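Local coordinates for protein glucose-6-phosphate isomerase (Chlamydia trachomatis D/UW-3/CX, PDB 6OTU) that catalyses the reversible isomerisation of glucose-6-phosphate to fructose-6-phosphate, at residues F54-A59 against S457-Q462; D178-F183 against L196-L201; W323-L328 against S369-P374. All coordinates share one frame; numbering follows the deposited sequence.

In the fold
From the N terminus, strand 54-57 is the first element used: it pairs with strand 456-461, almost 400 residues later, so contact 1 closes a very long loop inside the mixed sheet. Both other contacts nest within that loop and follow one another in series. Contact 2 closes a short one, joining edge strand 180-184 of the five-stranded parallel sheet to the loop after helix 189-196. Contact 3 then ties the last turns of helix 313-327 to the segment leading into strand 375-377, at the far edge of the mixed sheet. Contacts 2 and 3 lie on opposite sides of the chain's centre, about 43 Å apart between centres, and all three touch the second subunit.

Contact 1: residues F54-A59 against S457-Q462; sequences FTYSYA and SILVAQ. With ACT (acetate ion), chain B.
Tyr56 and Ser457 bring two hydroxyls together beside an otherwise regular antiparallel strand pair: Tyr56 OH and Ser457 OG are 3.2 Å apart, at the long limit of a hydrogen bond and weak at best. The tyrosine reaches it because its CG lies anti to the backbone N (chi1 -171°), which lets the side chain rise from the sheet and lean toward Ser457, near the beginning of strand 456-461. The same ring borders Leu459, whose CB sits in the ring plane at its edge and whose CD1 comes to 3.8 Å from Tyr56 CD1. The leucine's CD1 is shared, since it also packs at 3.6 Å against Phe54 CB, so this methyl lies between the two aromatic residues. Beyond it, Ala461 CB touches Phe54 CD1.

The backbones are joined by two hydrogen-bonded pairs. Thr55 and Val460 exchange two bonds, Thr55 N to Val460 O and Val460 N to Thr55 O, each 2.9 Å long. Ser57 and Ile458 repeat the pattern, with Ser57 N 2.9 Å from Ile458 O. Tyr56 and Leu459 form the non-hydrogen-bonded pair between them, where the CA of Tyr56 approaches the oxygen of Ile458. Thr55 OG1 gives a 2.6 Å hydrogen bond to an oxygen of an acetate ion, probably acquired from the crystallisation liquor.

Within the mixed sheet, strand 48-51 flanks 54-57 and strand 401-406 flanks 456-461. Helices 313-327 and 466-487 pack on the side of Phe54, Tyr56 and Leu459; Ile458 and Val460 on the other side meet helix 422-439, and that side also receives Leu528, Val531 and Leu532 of the second subunit.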
loop_
_atom_site.group_PDB
_atom_site.type_symbol
_atom_site.label_atom_id
_atom_site.label_comp_id
_atom_site.label_asym_id
_atom_site.label_seq_id
_atom_site.Cartn_x
_atom_site.Cartn_y
_atom_site.Cartn_z
ATOM N N PHE A 54 -18.375 -10.580 15.275
ATOM C CA PHE A 54 -18.266 -10.414 13.832
ATOM C C PHE A 54 -19.307 -11.259 13.116
ATOM O O PHE A 54 -19.762 -12.280 13.625
ATOM C CB PHE A 54 -16.906 -10.844 13.272
ATOM C CG PHE A 54 -15.738 -10.154 13.877
ATOM C CD1 PHE A 54 -15.297 -8.940 13.376
ATOM C CD2 PHE A 54 -15.045 -10.740 14.916
ATOM C CE1 PHE A 54 -14.205 -8.308 13.928
ATOM C CE2 PHE A 54 -13.945 -10.118 15.474
ATOM C CZ PHE A 54 -13.522 -8.898 14.978
ATOM N N THR A 55 -19.638 -10.846 11.897
ATOM C CA THR A 55 -20.205 -11.743 10.903
ATOM C C THR A 55 -19.225 -11.859 9.743
ATOM O O THR A 55 -18.603 -10.871 9.333
ATOM C CB THR A 55 -21.585 -11.269 10.418
ATOM O OG1 THR A 55 -22.448 -11.110 11.551
ATOM C CG2 THR A 55 -22.199 -12.288 9.458
ATOM N N TYR A 56 -19.061 -13.083 9.256
ATOM C CA TYR A 56 -18.179 -13.406 8.143
ATOM C C TYR A 56 -19.010 -14.105 7.077
ATOM O O TYR A 56 -19.560 -15.184 7.329
ATOM C CB TYR A 56 -17.044 -14.308 8.612
ATOM C CG TYR A 56 -15.933 -14.573 7.627
ATOM C CD1 TYR A 56 -15.043 -13.563 7.256
ATOM C CD2 TYR A 56 -15.746 -15.845 7.085
ATOM C CE1 TYR A 56 -14.006 -13.811 6.372
ATOM C CE2 TYR A 56 -14.700 -16.104 6.194
ATOM C CZ TYR A 56 -13.830 -15.078 5.850
ATOM O OH TYR A 56 -12.784 -15.304 4.970
ATOM N N SER A 57 -19.123 -13.482 5.904
ATOM C CA SER A 57 -19.871 -14.022 4.772
ATOM C C SER A 57 -18.895 -14.378 3.662
ATOM O O SER A 57 -18.023 -13.579 3.323
ATOM C CB SER A 57 -20.913 -13.030 4.245
ATOM O OG SER A 57 -21.862 -13.668 3.392
ATOM N N TYR A 58 -19.046 -15.579 3.105
ATOM C CA TYR A 58 -18.189 -16.054 2.026
ATOM C C TYR A 58 -19.019 -16.688 0.921
ATOM O O TYR A 58 -18.502 -17.524 0.176
ATOM C CB TYR A 58 -17.141 -17.066 2.526
ATOM C CG TYR A 58 -17.698 -18.181 3.405
ATOM C CD1 TYR A 58 -18.074 -17.928 4.723
ATOM C CD2 TYR A 58 -17.840 -19.484 2.924
ATOM C CE1 TYR A 58 -18.578 -18.932 5.542
ATOM C CE2 TYR A 58 -18.353 -20.503 3.743
ATOM C CZ TYR A 58 -18.719 -20.214 5.056
ATOM O OH TYR A 58 -19.219 -21.202 5.892
ATOM N N ALA A 59 -20.303 -16.324 0.819
ATOM C CA ALA A 59 -21.095 -16.749 -0.322
ATOM C C ALA A 59 -20.507 -16.245 -1.642
ATOM O O ALA A 59 -20.782 -16.825 -2.698
ATOM C CB ALA A 59 -22.541 -16.276 -0.146
ATOM N N SER A 457 -14.653 -12.193 0.390
ATOM C CA SER A 457 -15.336 -12.404 1.657
ATOM C C SER A 457 -15.565 -11.060 2.345
ATOM O O SER A 457 -14.969 -10.035 1.994
ATOM C CB SER A 457 -14.554 -13.353 2.586
ATOM O OG SER A 457 -13.376 -12.743 3.088
ATOM N N ILE A 458 -16.439 -11.090 3.346
ATOM C CA ILE A 458 -16.925 -9.906 4.044
ATOM C C ILE A 458 -16.855 -10.194 5.535
ATOM O O ILE A 458 -17.505 -11.128 6.018
ATOM C CB ILE A 458 -18.373 -9.543 3.652
ATOM C CG1 ILE A 458 -18.538 -9.401 2.137
ATOM C CG2 ILE A 458 -18.806 -8.275 4.365
ATOM C CD1 ILE A 458 -19.986 -9.090 1.693
ATOM N N LEU A 459 -16.092 -9.388 6.259
ATOM C CA LEU A 459 -16.016 -9.460 7.707
ATOM C C LEU A 459 -16.519 -8.142 8.281
ATOM O O LEU A 459 -16.016 -7.075 7.904
ATOM C CB LEU A 459 -14.580 -9.735 8.151
ATOM C CG LEU A 459 -14.385 -9.915 9.651
ATOM C CD1 LEU A 459 -15.164 -11.127 10.153
ATOM C CD2 LEU A 459 -12.898 -10.033 9.962
ATOM N N VAL A 460 -17.513 -8.204 9.182
ATOM C CA VAL A 460 -18.141 -6.993 9.715
ATOM C C VAL A 460 -18.294 -7.098 11.225
ATOM O O VAL A 460 -18.680 -8.149 11.748
ATOM C CB VAL A 460 -19.528 -6.719 9.079
ATOM C CG1 VAL A 460 -19.965 -5.266 9.334
ATOM C CG2 VAL A 460 -19.522 -7.015 7.612
ATOM N N ALA A 461 -18.036 -5.989 11.919
ATOM C CA ALA A 461 -18.392 -5.813 13.321
ATOM C C ALA A 461 -19.303 -4.597 13.439
ATOM O O ALA A 461 -19.426 -3.803 12.501
ATOM C CB ALA A 461 -17.146 -5.646 14.206
ATOM N N GLN A 462 -19.961 -4.462 14.600
ATOM C CA GLN A 462 -20.833 -3.303 14.831
ATOM C C GLN A 462 -20.068 -1.990 14.693
ATOM O O GLN A 462 -20.551 -1.027 14.084
ATOM C CB GLN A 462 -21.462 -3.366 16.222
ATOM C CG GLN A 462 -22.647 -4.260 16.329
ATOM C CD GLN A 462 -23.759 -3.861 15.396
ATOM O OE1 GLN A 462 -23.939 -2.684 15.068
ATOM N NE2 GLN A 462 -24.523 -4.847 14.961
HETATM C C ACT B . -22.784 -8.282 13.567
HETATM O O ACT B . -23.311 -8.836 12.571
HETATM O OXT ACT B . -22.118 -7.211 13.585
HETATM C CH3 ACT B . -22.968 -9.016 14.975
#

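Contact 2: residues D178-F183 against L196-L201; sequences DKRIFF and LREIDL
Arg180 leaves its strand with CG beside the backbone N (chi1 -44°), runs on nearly straight through chi2 and then bends at chi3 (73°), which swings its guanidinium across to the loop 196-201. Phe182, two residues on, has a similar first torsion (chi1 -59°), and its ring is directed to the same loop. The two groups consequently meet each other as well: Phe182 CZ lies 4.0 Å above one face of the Arg180 guanidinium, displaced toward its rim.

At the edge of that guanidinium, NH1 gives a nearly straight hydrogen bond of 3.1 Å to the backbone oxygen of Glu198. The acceptor lies in the guanidinium plane, whereas the donor stands well above the carbonyl plane and so does not point at a lone pair. A water bridges the same NH1, by a weak bond, to Asp200 N, which it meets at 2.8 Å.

This is part of the parallel beta-alpha-beta architecture of the SIS-type domain: strand 180-184 is an outermost strand of the five-stranded sheet, and helix 189-196 leads into the loop that returns the chain to strand 204-209, with strand 151-155 lying between the two.

Next to these polar contacts, Ile199 CG2 packs at 3.5 Å against Phe182 CE1, the two side chains running antiparallel to each other. Ile199 also touches Thr151 and Phe225 of helix 216-231. The CB of Glu198 approaches Phe182 CZ at 4.1 Å. Its carboxylate makes a long salt bridge to neighbouring Arg197 and stays beyond such range of Arg180, with OE1 4.4 Å from Arg180 NH2, although these opposite charges probably attract weakly at this solvent-exposed surface.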
loop_
_atom_site.group_PDB
_atom_site.type_symbol
_atom_site.label_atom_id
_atom_site.label_comp_id
_atom_site.label_asym_id
_atom_site.label_seq_id
_atom_site.Cartn_x
_atom_site.Cartn_y
_atom_site.Cartn_z
ATOM N N ASP A 178 -5.745 13.907 23.776
ATOM C CA ASP A 178 -5.056 15.109 23.309
ATOM C C ASP A 178 -3.566 14.865 23.058
ATOM O O ASP A 178 -2.822 15.818 22.812
ATOM C CB ASP A 178 -5.247 16.261 24.307
ATOM C CG ASP A 178 -4.835 15.894 25.743
ATOM O OD1 ASP A 178 -4.615 14.696 26.047
ATOM O OD2 ASP A 178 -4.733 16.821 26.579
ATOM N N LYS A 179 -3.117 13.610 23.119
ATOM C CA LYS A 179 -1.720 13.285 22.862
ATOM C C LYS A 179 -1.415 13.366 21.378
ATOM O O LYS A 179 -2.231 12.981 20.534
ATOM C CB LYS A 179 -1.388 11.882 23.367
ATOM C CG LYS A 179 -1.678 11.678 24.838
ATOM C CD LYS A 179 -1.125 12.836 25.668
ATOM C CE LYS A 179 -1.374 12.590 27.164
ATOM N NZ LYS A 179 -0.863 13.693 28.038
ATOM N N ARG A 180 -0.228 13.864 21.062
ATOM C CA ARG A 180 0.284 13.848 19.706
ATOM C C ARG A 180 1.306 12.725 19.575
ATOM O O ARG A 180 2.210 12.599 20.413
ATOM C CB ARG A 180 0.905 15.195 19.359
ATOM C CG ARG A 180 0.078 16.393 19.794
ATOM C CD ARG A 180 0.891 17.664 19.590
ATOM N NE ARG A 180 1.020 18.026 18.178
ATOM C CZ ARG A 180 2.119 18.540 17.629
ATOM N NH1 ARG A 180 3.205 18.745 18.371
ATOM N NH2 ARG A 180 2.135 18.858 16.337
ATOM N N ILE A 181 1.155 11.913 18.524
ATOM C CA ILE A 181 1.843 10.634 18.396
ATOM C C ILE A 181 2.528 10.580 17.038
ATOM O O ILE A 181 1.894 10.822 16.005
ATOM C CB ILE A 181 0.872 9.446 18.571
ATOM C CG1 ILE A 181 0.028 9.619 19.845
ATOM C CG2 ILE A 181 1.616 8.120 18.588
ATOM C CD1 ILE A 181 0.819 9.512 21.124
ATOM N N PHE A 182 3.822 10.265 17.043
ATOM C CA PHE A 182 4.619 10.191 15.826
ATOM C C PHE A 182 5.404 8.889 15.805
ATOM O O PHE A 182 5.702 8.295 16.849
ATOM C CB PHE A 182 5.593 11.382 15.714
ATOM C CG PHE A 182 4.911 12.718 15.719
ATOM C CD1 PHE A 182 4.635 13.367 16.914
ATOM C CD2 PHE A 182 4.524 13.315 14.525
ATOM C CE1 PHE A 182 3.984 14.588 16.916
ATOM C CE2 PHE A 182 3.878 14.543 14.516
ATOM C CZ PHE A 182 3.609 15.183 15.713
ATOM N N PHE A 183 5.747 8.455 14.594
ATOM C CA PHE A 183 6.578 7.274 14.390
ATOM C C PHE A 183 7.761 7.658 13.528
ATOM O O PHE A 183 7.583 8.171 12.421
ATOM C CB PHE A 183 5.797 6.129 13.739
ATOM C CG PHE A 183 4.615 5.694 14.537
ATOM C CD1 PHE A 183 3.406 6.360 14.422
ATOM C CD2 PHE A 183 4.715 4.630 15.426
ATOM C CE1 PHE A 183 2.312 5.961 15.176
ATOM C CE2 PHE A 183 3.617 4.222 16.174
ATOM C CZ PHE A 183 2.413 4.893 16.045
ATOM N N LEU A 196 10.819 16.102 14.149
ATOM C CA LEU A 196 11.426 17.134 14.983
ATOM C C LEU A 196 10.887 18.517 14.635
ATOM O O LEU A 196 10.766 19.375 15.514
ATOM C CB LEU A 196 12.946 17.091 14.839
ATOM C CG LEU A 196 13.683 15.920 15.495
ATOM C CD1 LEU A 196 15.005 15.645 14.801
ATOM C CD2 LEU A 196 13.891 16.188 16.968
ATOM N N ARG A 197 10.528 18.737 13.369
ATOM C CA ARG A 197 9.963 20.020 12.977
ATOM C C ARG A 197 8.679 20.325 13.737
ATOM O O ARG A 197 8.335 21.494 13.927
ATOM C CB ARG A 197 9.705 20.032 11.470
ATOM C CG ARG A 197 9.206 21.354 10.923
ATOM C CD ARG A 197 8.552 21.156 9.569
ATOM N NE ARG A 197 8.641 22.350 8.733
ATOM C CZ ARG A 197 7.617 23.161 8.477
ATOM N NH1 ARG A 197 6.421 22.899 8.996
ATOM N NH2 ARG A 197 7.788 24.231 7.700
ATOM N N GLU A 198 7.978 19.300 14.211
ATOM C CA GLU A 198 6.619 19.474 14.708
ATOM C C GLU A 198 6.482 19.499 16.228
ATOM O O GLU A 198 5.457 19.982 16.719
ATOM C CB GLU A 198 5.720 18.356 14.160
ATOM C CG GLU A 198 5.656 18.305 12.632
ATOM C CD GLU A 198 5.049 19.569 12.024
ATOM O OE1 GLU A 198 4.167 20.174 12.679
ATOM O OE2 GLU A 198 5.452 19.952 10.900
ATOM N N ILE A 199 7.461 19.003 16.990
ATOM C CA ILE A 199 7.241 18.662 18.395
ATOM C C ILE A 199 7.972 19.625 19.324
ATOM O O ILE A 199 8.991 20.236 18.973
ATOM C CB ILE A 199 7.670 17.209 18.687
ATOM C CG1 ILE A 199 9.192 17.067 18.549
ATOM C CG2 ILE A 199 6.952 16.240 17.747
ATOM C CD1 ILE A 199 9.709 15.654 18.681
ATOM N N ASP A 200 7.436 19.743 20.535
ATOM C CA ASP A 200 8.100 20.424 21.644
ATOM C C ASP A 200 8.847 19.362 22.450
ATOM O O ASP A 200 8.224 18.524 23.112
ATOM C CB ASP A 200 7.055 21.162 22.482
ATOM C CG ASP A 200 7.626 21.826 23.731
ATOM O OD1 ASP A 200 8.861 21.843 23.944
ATOM O OD2 ASP A 200 6.800 22.344 24.515
ATOM N N LEU A 201 10.185 19.386 22.379
ATOM C CA LEU A 201 10.983 18.333 23.009
ATOM C C LEU A 201 10.734 18.270 24.508
ATOM O O LEU A 201 10.640 17.177 25.080
ATOM C CB LEU A 201 12.475 18.541 22.726
ATOM C CG LEU A 201 12.978 18.386 21.279
ATOM C CD1 LEU A 201 14.447 18.783 21.156
ATOM C CD2 LEU A 201 12.759 16.975 20.741
HETATM O O HOH W 1 4.791 18.730 20.680
#

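Contact 3: residues W323-L328 against S369-P374; sequences WNRNLL and SFRTSP
Arg325 lies under the aliphatic part of Arg371, whose CB sits 3.4 Å above one face of the Arg325 guanidinium, offset toward its rim. Arg371 CD lies 3.4 Å from Arg325 NH1, and the two side chains cross at about a right angle. With CG anti to the backbone N (chi1 171°) and a bend at chi2, Arg325 reaches from the helix into the backbone of 371-374.

Its nitrogens there bind two successive carbonyls. Arg325 NE donates to Thr372 O at 2.8 Å, while NH2 reaches Ser373 O at 2.7 Å and adds a weak bond to Thr372 O. Both acceptors are tilted from the guanidinium plane, and NH2 stands above the carbonyl plane of Ser373, so the grip is bent. The Pro374 ring crosses the arginine at a slant, its CB 3.8 Å from Arg325 NE. One helix position on, Asn326 ND2 donates at 2.7 Å to Arg371 O, which lies in the plane of its amide. A water also accepts from ND2 and from Arg371 N, while Asn326 OD1 receives a hydrogen bond from Trp487 NE1.

The two arginines share a counter-ion: Asp397 of the second subunit forms salt bridges with Arg325 NH2 and Arg371 NH1, which probably offsets their like charges. Side chains from the last turns of helix 313-327 thus bind backbone carbonyls of a loop at the dimer interface of this isomerase. This loop leads into strand 375-377, and the side chain of Ser373 is about 8 Å from that of Glu355, the probable proton donor of the active site.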
loop_
_atom_site.group_PDB
_atom_site.type_symbol
_atom_site.label_atom_id
_atom_site.label_comp_id
_atom_site.label_asym_id
_atom_site.label_seq_id
_atom_site.Cartn_x
_atom_site.Cartn_y
_atom_site.Cartn_z
ATOM N N TRP A 323 -7.456 -22.257 -0.593
ATOM C CA TRP A 323 -8.255 -22.546 -1.787
ATOM C C TRP A 323 -7.930 -21.575 -2.911
ATOM O O TRP A 323 -7.614 -21.988 -4.030
ATOM C CB TRP A 323 -9.744 -22.501 -1.446
ATOM C CG TRP A 323 -10.696 -22.606 -2.612
ATOM C CD1 TRP A 323 -11.497 -21.610 -3.109
ATOM C CD2 TRP A 323 -11.002 -23.785 -3.387
ATOM N NE1 TRP A 323 -12.256 -22.086 -4.146
ATOM C CE2 TRP A 323 -11.975 -23.414 -4.344
ATOM C CE3 TRP A 323 -10.534 -25.109 -3.375
ATOM C CZ2 TRP A 323 -12.485 -24.315 -5.288
ATOM C CZ3 TRP A 323 -11.047 -26.010 -4.319
ATOM C CH2 TRP A 323 -12.014 -25.604 -5.257
ATOM N N ASN A 324 -7.964 -20.276 -2.621
ATOM C CA ASN A 324 -7.668 -19.293 -3.656
ATOM C C ASN A 324 -6.215 -19.378 -4.115
ATOM O O ASN A 324 -5.935 -19.336 -5.317
ATOM C CB ASN A 324 -7.987 -17.890 -3.137
ATOM C CG ASN A 324 -9.480 -17.570 -3.181
ATOM O OD1 ASN A 324 -10.214 -18.064 -4.038
ATOM N ND2 ASN A 324 -9.929 -16.739 -2.251
ATOM N N ARG A 325 -5.277 -19.514 -3.181
ATOM C CA ARG A 325 -3.864 -19.412 -3.542
ATOM C C ARG A 325 -3.366 -20.670 -4.251
ATOM O O ARG A 325 -2.863 -20.597 -5.375
ATOM C CB ARG A 325 -3.019 -19.128 -2.294
ATOM C CG ARG A 325 -1.500 -19.211 -2.498
ATOM C CD ARG A 325 -0.965 -18.169 -3.478
ATOM N NE ARG A 325 0.417 -17.843 -3.153
ATOM C CZ ARG A 325 1.405 -17.657 -4.031
ATOM N NH1 ARG A 325 1.197 -17.776 -5.335
ATOM N NH2 ARG A 325 2.618 -17.357 -3.589
ATOM N N ASN A 326 -3.493 -21.828 -3.605
ATOM C CA ASN A 326 -2.950 -23.074 -4.143
ATOM C C ASN A 326 -3.905 -23.801 -5.081
ATOM O O ASN A 326 -3.460 -24.439 -6.036
ATOM C CB ASN A 326 -2.557 -24.030 -3.000
ATOM C CG ASN A 326 -1.667 -23.364 -1.944
ATOM O OD1 ASN A 326 -2.112 -23.079 -0.818
ATOM N ND2 ASN A 326 -0.413 -23.108 -2.305
ATOM N N LEU A 327 -5.202 -23.756 -4.839
ATOM C CA LEU A 327 -6.060 -24.573 -5.686
ATOM C C LEU A 327 -6.540 -23.840 -6.925
ATOM O O LEU A 327 -6.554 -24.434 -8.004
ATOM C CB LEU A 327 -7.233 -25.110 -4.874
ATOM C CG LEU A 327 -6.537 -26.217 -4.081
ATOM C CD1 LEU A 327 -7.214 -26.484 -2.773
ATOM C CD2 LEU A 327 -6.442 -27.479 -4.930
ATOM N N LEU A 328 -6.899 -22.559 -6.808
ATOM C CA LEU A 328 -7.331 -21.767 -7.957
ATOM C C LEU A 328 -6.189 -21.003 -8.605
ATOM O O LEU A 328 -6.336 -20.536 -9.742
ATOM C CB LEU A 328 -8.426 -20.779 -7.546
ATOM C CG LEU A 328 -9.720 -21.432 -7.069
ATOM C CD1 LEU A 328 -10.791 -20.367 -7.003
ATOM C CD2 LEU A 328 -10.126 -22.604 -7.974
ATOM N N SER A 369 7.390 -27.726 -3.312
ATOM C CA SER A 369 6.987 -27.713 -4.715
ATOM C C SER A 369 5.649 -27.012 -4.925
ATOM O O SER A 369 4.991 -27.216 -5.948
ATOM C CB SER A 369 6.918 -29.133 -5.261
ATOM O OG SER A 369 8.202 -29.717 -5.265
ATOM N N PHE A 370 5.238 -26.180 -3.984
ATOM C CA PHE A 370 4.018 -25.412 -4.116
ATOM C C PHE A 370 4.323 -23.989 -3.666
ATOM O O PHE A 370 5.431 -23.683 -3.205
ATOM C CB PHE A 370 2.886 -26.056 -3.302
ATOM C CG PHE A 370 3.265 -26.346 -1.879
ATOM C CD1 PHE A 370 3.916 -27.537 -1.540
ATOM C CD2 PHE A 370 2.981 -25.424 -0.872
ATOM C CE1 PHE A 370 4.276 -27.798 -0.230
ATOM C CE2 PHE A 370 3.329 -25.676 0.447
ATOM C CZ PHE A 370 3.989 -26.865 0.767
ATOM N N ARG A 371 3.334 -23.118 -3.794
ATOM C CA ARG A 371 3.498 -21.702 -3.499
ATOM C C ARG A 371 2.952 -21.389 -2.116
ATOM O O ARG A 371 1.944 -21.957 -1.689
ATOM C CB ARG A 371 2.813 -20.838 -4.569
ATOM C CG ARG A 371 3.359 -21.156 -5.961
ATOM C CD ARG A 371 3.033 -20.108 -6.992
ATOM N NE ARG A 371 3.569 -20.468 -8.309
ATOM C CZ ARG A 371 4.726 -20.027 -8.793
ATOM N NH1 ARG A 371 5.482 -19.206 -8.073
ATOM N NH2 ARG A 371 5.131 -20.407 -10.001
ATOM N N THR A 372 3.630 -20.492 -1.411
ATOM C CA THR A 372 3.189 -20.139 -0.071
ATOM C C THR A 372 2.532 -18.761 -0.046
ATOM O O THR A 372 1.499 -18.572 -0.700
ATOM C CB THR A 372 4.360 -20.227 0.887
ATOM O OG1 THR A 372 5.489 -19.569 0.297
ATOM C CG2 THR A 372 4.678 -21.709 1.149
ATOM N N SER A 373 3.092 -17.799 0.692
ATOM C CA SER A 373 2.387 -16.531 0.886
ATOM C C SER A 373 2.073 -15.875 -0.455
ATOM O O SER A 373 2.919 -15.882 -1.355
ATOM C CB SER A 373 3.185 -15.549 1.747
ATOM O OG SER A 373 2.414 -14.370 1.955
ATOM N N PRO A 374 0.865 -15.369 -0.645
ATOM C CA PRO A 374 0.602 -14.469 -1.770
ATOM C C PRO A 374 1.093 -13.062 -1.441
ATOM O O PRO A 374 1.465 -12.753 -0.300
ATOM C CB PRO A 374 -0.923 -14.515 -1.919
ATOM C CG PRO A 374 -1.432 -14.853 -0.537
ATOM C CD PRO A 374 -0.339 -15.649 0.159
HETATM O O HOH W 2 0.546 -24.149 -5.177
#